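Local coordinates for Exo-beta-1,4-mannosidase (PDB 4LYP), which probably hydrolyses beta-1,4-linked mannosides from their non-reducing ends, as a fungal glycoside hydrolase family 5 enzyme, and can also carry out transglycosylation, at residues 36-41 with 226-231. Residues are numbered along the deposited sequence; the frame is centred on the assembly and turned at random.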
ATOM      1  N   PHE A  36     -13.982  19.487  -8.559  1.00 16.98           N
ATOM      2  CA  PHE A  36     -12.747  19.732  -9.349  1.00 16.49           C
ATOM      3  C   PHE A  36     -11.466  19.053  -8.796  1.00 13.60           C
ATOM      4  O   PHE A  36     -10.640  18.560  -9.547  1.00 14.16           O
ATOM      5  CB  PHE A  36     -12.561  21.260  -9.466  1.00 18.27           C
ATOM      6  CG  PHE A  36     -11.637  21.720 -10.555  1.00 19.64           C
ATOM      7  CD1 PHE A  36     -11.820  21.395 -11.885  1.00 19.61           C
ATOM      8  CD2 PHE A  36     -10.649  22.628 -10.216  1.00 23.07           C
ATOM      9  CE1 PHE A  36     -10.985  21.954 -12.871  1.00 22.51           C
ATOM     10  CE2 PHE A  36      -9.819  23.184 -11.165  1.00 24.41           C
ATOM     11  CZ  PHE A  36      -9.983  22.812 -12.486  1.00 22.77           C
ATOM     12  N   ALA A  37     -11.367  19.028  -7.484  1.00 12.33           N
ATOM     13  CA  ALA A  37     -10.223  18.509  -6.766  1.00 12.82           C
ATOM     14  C   ALA A  37     -10.235  17.018  -6.565  1.00 10.00           C
ATOM     15  O   ALA A  37      -9.232  16.438  -6.102  1.00 10.86           O
ATOM     16  CB  ALA A  37     -10.086  19.233  -5.418  1.00 15.30           C
ATOM     17  N   PHE A  38     -11.336  16.325  -6.928  1.00 10.92           N
ATOM     18  CA  PHE A  38     -11.336  14.862  -6.774  1.00 10.74           C
ATOM     19  C   PHE A  38     -10.564  14.260  -7.918  1.00  9.50           C
ATOM     20  O   PHE A  38     -10.739  14.635  -9.101  1.00 11.48           O
ATOM     21  CB  PHE A  38     -12.762  14.318  -6.758  1.00 11.23           C
ATOM     22  CG  PHE A  38     -13.481  14.620  -5.465  1.00 10.58           C
ATOM     23  CD1 PHE A  38     -13.568  13.668  -4.430  1.00 11.10           C
ATOM     24  CD2 PHE A  38     -14.046  15.873  -5.227  1.00 13.31           C
ATOM     25  CE1 PHE A  38     -14.123  13.968  -3.230  1.00 12.01           C
ATOM     26  CE2 PHE A  38     -14.624  16.148  -3.993  1.00 13.95           C
ATOM     27  CZ  PHE A  38     -14.720  15.160  -3.017  1.00 12.21           C
ATOM     28  N   VAL A  39      -9.776  13.226  -7.606  1.00  9.10           N
ATOM     29  CA  VAL A  39      -9.097  12.472  -8.686  1.00  9.43           C
ATOM     30  C   VAL A  39     -10.158  11.657  -9.393  1.00  8.73           C
ATOM     31  O   VAL A  39     -11.030  11.041  -8.760  1.00  9.51           O
ATOM     32  CB  VAL A  39      -7.980  11.582  -8.089  1.00  8.58           C
ATOM     33  CG1 VAL A  39      -7.308  10.810  -9.224  1.00  9.54           C
ATOM     34  CG2 VAL A  39      -6.988  12.399  -7.329  1.00 10.24           C
ATOM     35  N   LYS A  40     -10.061  11.606 -10.744  1.00  8.92           N
ATOM     36  CA  LYS A  40     -11.080  10.932 -11.564  1.00  9.79           C
ATOM     37  C   LYS A  40     -10.355  10.076 -12.575  1.00  9.28           C
ATOM     38  O   LYS A  40      -9.136  10.208 -12.788  1.00  9.13           O
ATOM     39  CB  LYS A  40     -11.942  11.966 -12.325  1.00 11.22           C
ATOM     40  CG  LYS A  40     -12.529  12.992 -11.399  1.00 13.86           C
ATOM     41  CD  LYS A  40     -13.292  14.094 -12.145  1.00 14.30           C
ATOM     42  CE  LYS A  40     -13.669  15.242 -11.170  1.00 15.85           C
ATOM     43  NZ  LYS A  40     -12.439  16.091 -10.762  1.00 16.50           N
ATOM     44  N   ILE A  41     -11.101   9.219 -13.256  1.00  9.33           N
ATOM     45  CA  ILE A  41     -10.558   8.520 -14.440  1.00  9.83           C
ATOM     46  C   ILE A  41     -10.838   9.450 -15.637  1.00 11.07           C
ATOM     47  O   ILE A  41     -11.949   9.953 -15.806  1.00 13.93           O
ATOM     48  CB  ILE A  41     -11.233   7.151 -14.659  1.00  9.48           C
ATOM     49  CG1 ILE A  41     -11.247   6.309 -13.382  1.00 10.59           C
ATOM     50  CG2 ILE A  41     -10.564   6.438 -15.876  1.00 11.08           C
ATOM     51  CD1 ILE A  41      -9.832   6.028 -12.888  1.00 10.08           C
ATOM     52  N   GLU A 226     -16.186  12.996   1.666  1.00  9.40           N
ATOM     53  CA  GLU A 226     -16.252  14.265   0.964  1.00 10.41           C
ATOM     54  C   GLU A 226     -14.900  14.912   0.825  1.00  9.70           C
ATOM     55  O   GLU A 226     -14.825  16.085   0.379  1.00 11.07           O
ATOM     56  CB  GLU A 226     -17.239  15.179   1.762  1.00 11.60           C
ATOM     57  CG  GLU A 226     -18.645  14.652   1.790  1.00 14.65           C
ATOM     58  CD  GLU A 226     -19.267  14.699   0.423  1.00 18.65           C
ATOM     59  OE1 GLU A 226     -18.856  15.517  -0.432  1.00 23.19           O
ATOM     60  OE2 GLU A 226     -20.316  14.141   0.319  1.00 28.77           O
ATOM     61  N   ASP A 227     -13.805  14.227   1.171  1.00  9.05           N
ATOM     62  CA  ASP A 227     -12.508  14.878   1.193  1.00  8.97           C
ATOM     63  C   ASP A 227     -11.761  14.552  -0.085  1.00  8.51           C
ATOM     64  O   ASP A 227     -11.397  13.399  -0.316  1.00  8.52           O
ATOM     65  CB  ASP A 227     -11.722  14.325   2.421  1.00  9.19           C
ATOM     66  CG  ASP A 227     -10.447  15.030   2.651  1.00  9.30           C
ATOM     67  OD1 ASP A 227     -10.034  15.892   1.805  1.00  9.78           O
ATOM     68  OD2 ASP A 227      -9.827  14.818   3.718  1.00 10.29           O
ATOM     69  N   PRO A 228     -11.470  15.586  -0.913  1.00  8.89           N
ATOM     70  CA  PRO A 228     -10.759  15.322  -2.156  1.00  9.41           C
ATOM     71  C   PRO A 228      -9.276  15.016  -1.936  1.00  8.89           C
ATOM     72  O   PRO A 228      -8.552  14.712  -2.902  1.00  8.85           O
ATOM     73  CB  PRO A 228     -10.926  16.603  -2.967  1.00 10.76           C
ATOM     74  CG  PRO A 228     -10.986  17.647  -1.873  1.00 11.55           C
ATOM     75  CD  PRO A 228     -11.783  17.044  -0.749  1.00 10.60           C
ATOM     76  N   VAL A 229      -8.776  15.057  -0.683  1.00  8.35           N
ATOM     77  CA  VAL A 229      -7.425  14.540  -0.413  1.00  8.23           C
ATOM     78  C   VAL A 229      -7.385  13.023  -0.604  1.00  7.56           C
ATOM     79  O   VAL A 229      -6.330  12.464  -0.896  1.00  8.62           O
ATOM     80  CB  VAL A 229      -6.996  14.972   1.001  1.00  8.96           C
ATOM     81  CG1 VAL A 229      -5.709  14.287   1.427  1.00 10.11           C
ATOM     82  CG2 VAL A 229      -6.827  16.511   1.040  1.00 11.67           C
ATOM     83  N   ILE A 230      -8.519  12.330  -0.409  1.00  7.71           N
ATOM     84  CA  ILE A 230      -8.583  10.901  -0.664  1.00  7.40           C
ATOM     85  C   ILE A 230      -8.746  10.714  -2.173  1.00  7.85           C
ATOM     86  O   ILE A 230      -9.765  11.150  -2.739  1.00  8.50           O
ATOM     87  CB  ILE A 230      -9.719  10.285   0.178  1.00  7.68           C
ATOM     88  CG1 ILE A 230      -9.303  10.323   1.652  1.00  8.36           C
ATOM     89  CG2 ILE A 230     -10.012   8.853  -0.308  1.00  8.76           C
ATOM     90  CD1 ILE A 230     -10.435  10.008   2.606  1.00  8.84           C
ATOM     91  N   MET A 231      -7.787  10.036  -2.796  1.00  7.29           N
ATOM     92  CA  MET A 231      -7.866   9.640  -4.195  1.00  7.68           C
ATOM     93  C   MET A 231      -8.784   8.452  -4.369  1.00  8.13           C
ATOM     94  O   MET A 231      -9.584   8.386  -5.332  1.00  8.70           O
ATOM     95  CB  MET A 231      -6.442   9.318  -4.707  1.00  7.94           C
ATOM     96  CG  MET A 231      -6.501   8.574  -6.039  1.00  8.27           C
ATOM     97  SD  MET A 231      -4.841   8.398  -6.725  1.00  8.41           S
ATOM     98  CE  MET A 231      -5.080   7.046  -7.891  1.00 11.68           C
TER
HETATM   99  O   HOH W   1      -9.492  12.910  -4.831  1.00 10.20           O
HETATM  100  O   HOH W   2     -11.501  10.191  -6.089  1.00 10.82           O
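The ring of F38 lies against P228 in a CH-pi contact, in the turn that leads into strand 230-234 of the TIM barrel. P228 CB sits almost on the ring normal, 3.8 Å from the centroid, while the ring edge brings CZ to 3.5 Å from E226 O. A chi1 of -73°, with CG anti to the carbonyl carbon, carries the F38 ring to the proline. Next to it, A37 CB meets P228 CB at 3.7 Å, so the proline packs against both residues. Deeper in, V39 CB touches M231 CG at 3.9 Å, and both side chains also touch T144 of strand 144-148, which runs parallel beside 230-234.

No direct hydrogen bond joins the segments; one water bridges them, accepting from V39 N and donating to P228 O and I230 O, and a second lies 2.8 Å from V39 O and 2.7 Å from M231 O. Further out, H261 meets the F38 ring with its plane inclined about 55° and hydrogen-bonds to D227 O, while R50 bonds to A37 O. P228 itself is held in a type I turn from D227 to I230, which an Asx turn reinforces: D227 OD1, also salt-bridged to K222, accepts the N-H of V229, N to OD1 2.9 Å, from above the carboxylate plane.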